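PDB 6ULY: amino acid adenylation domain-containing protein from Bacillus stratosphericus LAMA 585, which probably selects and activates an alpha-keto acid as its acyl adenylate, as the adenylation domain of a nonribosomal depsipeptide synthetase. Local coordinates for residues I278-K283 with E556-K561; L505-K510 with M518-H523. All blocks are in the same frame, centred on the assembly; numbering follows the deposited sequence.

Overall arrangement
Both contacts involve the C-terminal part of the chain, and both lie on the same side of its centre. Their centres are about 25 Å apart. The nearest atoms of the two come to about 6 Å without touching. Contact 1 spans a long sequence gap: it joins the turn between helices 272-279 and 282-285 to the lead into helix 560-570. Contact 2 is local, between strand 502-509 and helix 514-532, and in sequence it falls between the two halves of contact 1. The build matches the ANL superfamily, with a large N-terminal and a small C-terminal subdomain. Contact 2 is internal packing of the small one, whereas contact 1 ties the chain end back to the large one.

Contact 1: I278-K283 with E556-K561; sequences INDYEK and ERAQLK. With SO4 (sulfate ion), chain P.
D280 and A558 mark the closest backbone approach, with their CA atoms 7.5 Å apart. Segment 278-283 leaves helix 272-279 through a type I turn from N279 to E282. Y281 is the N-cap residue of the next helix, 282-285. Segment 556-561 is loop up to Q559, the N-cap residue of helix 560-570. The backbones do not pair, so side chains carry the contact.

The main link is a salt bridge between E282 and R557. OE2 of E282 receives NH1 of R557 at 2.6 Å, through the lone pair on the side of OE1. The N-H...O angle is 136°, so the bond is bent. R557 NH2 reaches E282 OE2 at 2.8 Å, but this second bond is weak. One carboxylate oxygen thus meets both terminal nitrogens near the guanidinium edge, with OE2 tilted somewhat out of its plane, in a fork and not as two parallel bonds. The carboxylate and guanidinium planes are 29° apart, and the two side chains cross at about a right angle. E282 sets CG between its backbone N and carbonyl carbon (chi1 68°), then runs extended toward the arginine. Apart from this pair, D280 OD1 brushes A558 CB, at 4.0 Å.

At the far end of segment 556-561, K561 NZ makes a weak hydrogen bond to O2 of a sulfate, at 3.4 Å. The sulfate probably comes from the crystallisation liquor. It is also bound by A304 N and Q565 NE2.

OE1 of E282 pairs with R312 of helix 307-317, so the carboxylate lies between two arginines. Their charges would be expected to keep it ionised. The contact is small and lies at the surface; it rests on charge and not on apolar packing.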
loop_
_atom_site.group_PDB
_atom_site.type_symbol
_atom_site.label_atom_id
_atom_site.label_comp_id
_atom_site.label_asym_id
_atom_site.label_seq_id
_atom_site.Cartn_x
_atom_site.Cartn_y
_atom_site.Cartn_z
ATOM N N ILE A 278 0.800 27.928 -16.514
ATOM C CA ILE A 278 0.976 29.313 -16.944
ATOM C C ILE A 278 1.699 29.365 -18.284
ATOM O O ILE A 278 1.344 30.154 -19.168
ATOM C CB ILE A 278 1.724 30.116 -15.863
ATOM C CG1 ILE A 278 0.886 30.208 -14.584
ATOM C CG2 ILE A 278 2.068 31.512 -16.367
ATOM C CD1 ILE A 278 -0.268 31.188 -14.669
ATOM N N ASN A 279 2.721 28.522 -18.461
ATOM C CA ASN A 279 3.451 28.504 -19.725
ATOM C C ASN A 279 2.542 28.154 -20.897
ATOM O O ASN A 279 2.823 28.544 -22.036
ATOM C CB ASN A 279 4.615 27.517 -19.650
ATOM C CG ASN A 279 5.700 27.972 -18.695
ATOM O OD1 ASN A 279 5.762 29.143 -18.324
ATOM N ND2 ASN A 279 6.565 27.048 -18.297
ATOM N N ASP A 280 1.456 27.418 -20.647
ATOM C CA ASP A 280 0.528 27.081 -21.720
ATOM C C ASP A 280 -0.231 28.294 -22.240
ATOM O O ASP A 280 -0.926 28.177 -23.253
ATOM C CB ASP A 280 -0.479 26.029 -21.247
ATOM C CG ASP A 280 0.162 24.677 -20.977
ATOM O OD1 ASP A 280 1.216 24.373 -21.577
ATOM O OD2 ASP A 280 -0.403 23.914 -20.163
ATOM N N TYR A 281 -0.118 29.445 -21.574
ATOM C CA TYR A 281 -0.848 30.654 -21.931
ATOM C C TYR A 281 0.072 31.736 -22.489
ATOM O O TYR A 281 -0.165 32.926 -22.271
ATOM C CB TYR A 281 -1.601 31.199 -20.718
ATOM C CG TYR A 281 -2.798 30.384 -20.289
ATOM C CD1 TYR A 281 -4.085 30.748 -20.670
ATOM C CD2 TYR A 281 -2.646 29.261 -19.488
ATOM C CE1 TYR A 281 -5.187 30.009 -20.274
ATOM C CE2 TYR A 281 -3.739 28.515 -19.087
ATOM C CZ TYR A 281 -5.006 28.892 -19.483
ATOM O OH TYR A 281 -6.095 28.150 -19.085
ATOM N N GLU A 282 1.128 31.350 -23.211
ATOM C CA GLU A 282 2.072 32.354 -23.695
ATOM C C GLU A 282 1.401 33.332 -24.654
ATOM O O GLU A 282 1.740 34.521 -24.673
ATOM C CB GLU A 282 3.267 31.685 -24.372
ATOM C CG GLU A 282 2.948 30.976 -25.674
ATOM C CD GLU A 282 4.192 30.445 -26.357
ATOM O OE1 GLU A 282 5.295 30.952 -26.062
ATOM O OE2 GLU A 282 4.067 29.519 -27.185
ATOM N N LYS A 283 0.455 32.849 -25.462
ATOM C CA LYS A 283 -0.226 33.728 -26.407
ATOM C C LYS A 283 -0.914 34.877 -25.680
ATOM O O LYS A 283 -0.692 36.052 -25.996
ATOM C CB LYS A 283 -1.240 32.930 -27.230
ATOM N N GLU A 556 3.413 18.937 -29.889
ATOM C CA GLU A 556 3.074 19.579 -28.628
ATOM C C GLU A 556 4.318 20.237 -28.047
ATOM O O GLU A 556 5.415 19.673 -28.107
ATOM C CB GLU A 556 2.495 18.572 -27.630
ATOM C CG GLU A 556 0.975 18.471 -27.657
ATOM C CD GLU A 556 0.443 17.972 -28.988
ATOM O OE1 GLU A 556 1.056 17.052 -29.568
ATOM O OE2 GLU A 556 -0.589 18.503 -29.455
ATOM N N ARG A 557 4.140 21.435 -27.489
ATOM C CA ARG A 557 5.255 22.202 -26.946
ATOM C C ARG A 557 5.566 21.850 -25.498
ATOM O O ARG A 557 6.726 21.953 -25.081
ATOM C CB ARG A 557 4.959 23.702 -27.042
ATOM C CG ARG A 557 5.954 24.494 -27.888
ATOM C CD ARG A 557 5.381 24.871 -29.249
ATOM N NE ARG A 557 4.138 25.631 -29.133
ATOM C CZ ARG A 557 4.071 26.910 -28.773
ATOM N NH1 ARG A 557 5.178 27.583 -28.483
ATOM N NH2 ARG A 557 2.894 27.515 -28.695
ATOM N N ALA A 558 4.563 21.449 -24.720
ATOM C CA ALA A 558 4.782 21.084 -23.329
ATOM C C ALA A 558 5.343 19.671 -23.232
ATOM O O ALA A 558 4.869 18.751 -23.907
ATOM C CB ALA A 558 3.477 21.185 -22.538
ATOM N N GLN A 559 6.357 19.504 -22.387
ATOM C CA GLN A 559 6.984 18.202 -22.210
ATOM C C GLN A 559 5.963 17.186 -21.701
ATOM O O GLN A 559 4.918 17.536 -21.146
ATOM C CB GLN A 559 8.164 18.308 -21.243
ATOM C CG GLN A 559 9.006 17.043 -21.132
ATOM C CD GLN A 559 10.256 17.242 -20.295
ATOM O OE1 GLN A 559 10.720 18.369 -20.109
ATOM N NE2 GLN A 559 10.808 16.147 -19.783
ATOM N N LEU A 560 6.278 15.904 -21.903
ATOM C CA LEU A 560 5.348 14.844 -21.526
ATOM C C LEU A 560 5.250 14.712 -20.009
ATOM O O LEU A 560 4.147 14.626 -19.455
ATOM C CB LEU A 560 5.777 13.521 -22.166
ATOM C CG LEU A 560 4.788 12.348 -22.164
ATOM C CD1 LEU A 560 4.760 11.644 -20.812
ATOM C CD2 LEU A 560 3.384 12.801 -22.556
ATOM N N LYS A 561 6.394 14.689 -19.320
ATOM C CA LYS A 561 6.370 14.661 -17.860
ATOM C C LYS A 561 5.616 15.859 -17.295
ATOM O O LYS A 561 4.986 15.755 -16.235
ATOM C CB LYS A 561 7.798 14.631 -17.311
ATOM C CG LYS A 561 7.890 14.549 -15.790
ATOM C CD LYS A 561 7.360 13.223 -15.263
ATOM C CE LYS A 561 7.544 13.106 -13.756
ATOM N NZ LYS A 561 7.225 11.737 -13.250
HETATM S S SO4 P . 6.218 13.995 -9.936
HETATM O O1 SO4 P . 6.794 14.317 -8.687
HETATM O O2 SO4 P . 6.249 12.592 -10.091
HETATM O O3 SO4 P . 4.876 14.431 -10.008
HETATM O O4 SO4 P . 6.947 14.573 -10.997
#

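Contact 2: L505-K510 with M518-H523; sequences LFFTPK and MRASQH
With CG flanked by the backbone N and C (chi1 70°), F507 brings the CZ end of its ring against helix 514-532. S521 turns OG back beside its own backbone N (chi1 -64°), and this sets the hydroxyl against the rim of the ring. OG lies 3.2 Å from F507 CZ and close to the ring plane, so it meets the ring at its edge. It sits next to CE1 as well, at 3.5 Å. The approach is a close packing contact of oxygen against ring carbons. The hydroxyl has its hydrogen bond within the helix, to the carbonyl O of I517 one turn back.

On the other side of CZ, F507 CE2 packs on A520 CB at 3.9 Å, an apolar contact. The ring end therefore rests on two consecutive helix residues, a methyl group and a hydroxyl. The small side chains are consistent with the close approach of strand and helix, with F507 CA 8.8 Å from S521 CA.

F507 and A520 are buried here. I524, one turn beyond A520 on the same helix, also packs on F507. P541 of strand 539-543 touches both F507 and S521. Strand 502-509 is the middle strand of a three-stranded sheet, with 483-491 antiparallel on one flank and 539-543 parallel on the other. Helix 514-532 makes the beta-alpha-beta crossover between the two parallel strands, and F507 packs against it from the sheet.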
loop_
_atom_site.group_PDB
_atom_site.type_symbol
_atom_site.label_atom_id
_atom_site.label_comp_id
_atom_site.label_asym_id
_atom_site.label_seq_id
_atom_site.Cartn_x
_atom_site.Cartn_y
_atom_site.Cartn_z
ATOM N N LEU A 505 5.835 0.616 -22.551
ATOM C CA LEU A 505 6.789 1.393 -23.381
ATOM C C LEU A 505 5.986 2.260 -24.366
ATOM O O LEU A 505 5.539 1.742 -25.409
ATOM C CB LEU A 505 7.730 0.389 -24.071
ATOM C CG LEU A 505 9.110 0.894 -24.499
ATOM C CD1 LEU A 505 9.018 1.787 -25.723
ATOM C CD2 LEU A 505 9.816 1.614 -23.369
ATOM N N PHE A 506 5.784 3.539 -24.041
ATOM C CA PHE A 506 5.239 4.540 -24.994
ATOM C C PHE A 506 6.313 4.886 -26.022
ATOM O O PHE A 506 7.505 4.966 -25.677
ATOM C CB PHE A 506 4.785 5.819 -24.290
ATOM C CG PHE A 506 3.637 5.613 -23.336
ATOM C CD1 PHE A 506 2.336 5.507 -23.808
ATOM C CD2 PHE A 506 3.861 5.497 -21.970
ATOM C CE1 PHE A 506 1.281 5.304 -22.927
ATOM C CE2 PHE A 506 2.806 5.293 -21.092
ATOM C CZ PHE A 506 1.517 5.202 -21.572
ATOM N N PHE A 507 5.910 5.101 -27.265
ATOM C CA PHE A 507 6.872 5.531 -28.304
ATOM C C PHE A 507 6.161 6.388 -29.353
ATOM O O PHE A 507 4.943 6.234 -29.620
ATOM C CB PHE A 507 7.604 4.319 -28.891
ATOM C CG PHE A 507 6.754 3.407 -29.747
ATOM C CD1 PHE A 507 5.904 2.474 -29.167
ATOM C CD2 PHE A 507 6.795 3.479 -31.136
ATOM C CE1 PHE A 507 5.120 1.635 -29.949
ATOM C CE2 PHE A 507 6.006 2.643 -31.919
ATOM C CZ PHE A 507 5.171 1.720 -31.323
ATOM N N THR A 508 6.929 7.319 -29.909
ATOM C CA THR A 508 6.597 8.028 -31.165
ATOM C C THR A 508 7.133 7.187 -32.314
ATOM O O THR A 508 8.345 6.973 -32.383
ATOM C CB THR A 508 7.290 9.395 -31.268
ATOM O OG1 THR A 508 7.005 10.138 -30.085
ATOM C CG2 THR A 508 6.875 10.178 -32.500
ATOM N N PRO A 509 6.292 6.692 -33.250
ATOM C CA PRO A 509 6.834 6.104 -34.467
ATOM C C PRO A 509 7.304 7.227 -35.403
ATOM O O PRO A 509 6.700 8.303 -35.408
ATOM C CB PRO A 509 5.651 5.310 -35.029
ATOM C CG PRO A 509 4.434 6.103 -34.580
ATOM C CD PRO A 509 4.818 6.685 -33.229
ATOM N N LYS A 510 8.376 6.963 -36.153
ATOM C CA LYS A 510 8.842 7.858 -37.239
ATOM C C LYS A 510 7.710 8.077 -38.250
ATOM O O LYS A 510 7.743 9.093 -38.972
ATOM C CB LYS A 510 10.064 7.258 -37.930
ATOM C CG LYS A 510 11.339 7.287 -37.107
ATOM C CD LYS A 510 12.561 6.826 -37.881
ATOM C CE LYS A 510 13.800 6.772 -37.007
ATOM N NZ LYS A 510 14.991 6.283 -37.740
ATOM N N MET A 518 2.888 -1.425 -36.104
ATOM C CA MET A 518 2.879 -2.837 -35.662
ATOM C C MET A 518 4.283 -3.435 -35.809
ATOM O O MET A 518 4.687 -4.200 -34.918
ATOM C CB MET A 518 1.835 -3.636 -36.441
ATOM C CG MET A 518 0.429 -3.351 -35.945
ATOM S SD MET A 518 -0.851 -4.240 -36.840
ATOM C CE MET A 518 -0.449 -5.927 -36.378
ATOM N N ARG A 519 5.030 -3.059 -36.843
ATOM C CA ARG A 519 6.427 -3.532 -36.991
ATOM C C ARG A 519 7.282 -3.024 -35.821
ATOM O O ARG A 519 7.969 -3.848 -35.169
ATOM C CB ARG A 519 7.028 -3.064 -38.310
ATOM C CG ARG A 519 8.480 -3.474 -38.476
ATOM C CD ARG A 519 9.139 -2.705 -39.599
ATOM N NE ARG A 519 8.269 -2.661 -40.765
ATOM C CZ ARG A 519 8.329 -1.751 -41.717
ATOM N NH1 ARG A 519 9.238 -0.792 -41.647
ATOM N NH2 ARG A 519 7.479 -1.810 -42.731
ATOM N N ALA A 520 7.261 -1.716 -35.554
ATOM C CA ALA A 520 8.082 -1.124 -34.476
ATOM C C ALA A 520 7.709 -1.771 -33.142
ATOM O O ALA A 520 8.636 -2.076 -32.374
ATOM C CB ALA A 520 7.930 0.374 -34.423
ATOM N N SER A 521 6.411 -1.974 -32.881
ATOM C CA SER A 521 5.900 -2.539 -31.601
ATOM C C SER A 521 6.458 -3.946 -31.375
ATOM O O SER A 521 6.896 -4.243 -30.247
ATOM C CB SER A 521 4.397 -2.544 -31.572
ATOM O OG SER A 521 3.907 -1.214 -31.621
ATOM N N GLN A 522 6.450 -4.776 -32.419
ATOM C CA GLN A 522 7.017 -6.146 -32.370
ATOM C C GLN A 522 8.517 -6.054 -32.083
ATOM O O GLN A 522 8.985 -6.804 -31.220
ATOM C CB GLN A 522 6.806 -6.916 -33.677
ATOM C CG GLN A 522 5.356 -7.250 -34.006
ATOM C CD GLN A 522 5.246 -7.866 -35.385
ATOM O OE1 GLN A 522 4.438 -7.454 -36.211
ATOM N NE2 GLN A 522 6.080 -8.858 -35.658
ATOM N N HIS A 523 9.248 -5.187 -32.789
ATOM C CA HIS A 523 10.717 -5.042 -32.609
ATOM C C HIS A 523 11.037 -4.511 -31.208
ATOM O O HIS A 523 12.030 -4.961 -30.629
ATOM C CB HIS A 523 11.324 -4.163 -33.706
ATOM C CG HIS A 523 11.302 -4.790 -35.060
ATOM N ND1 HIS A 523 11.326 -6.159 -35.259
ATOM C CD2 HIS A 523 11.263 -4.238 -36.292
ATOM C CE1 HIS A 523 11.296 -6.422 -36.551
ATOM N NE2 HIS A 523 11.256 -5.262 -37.203
#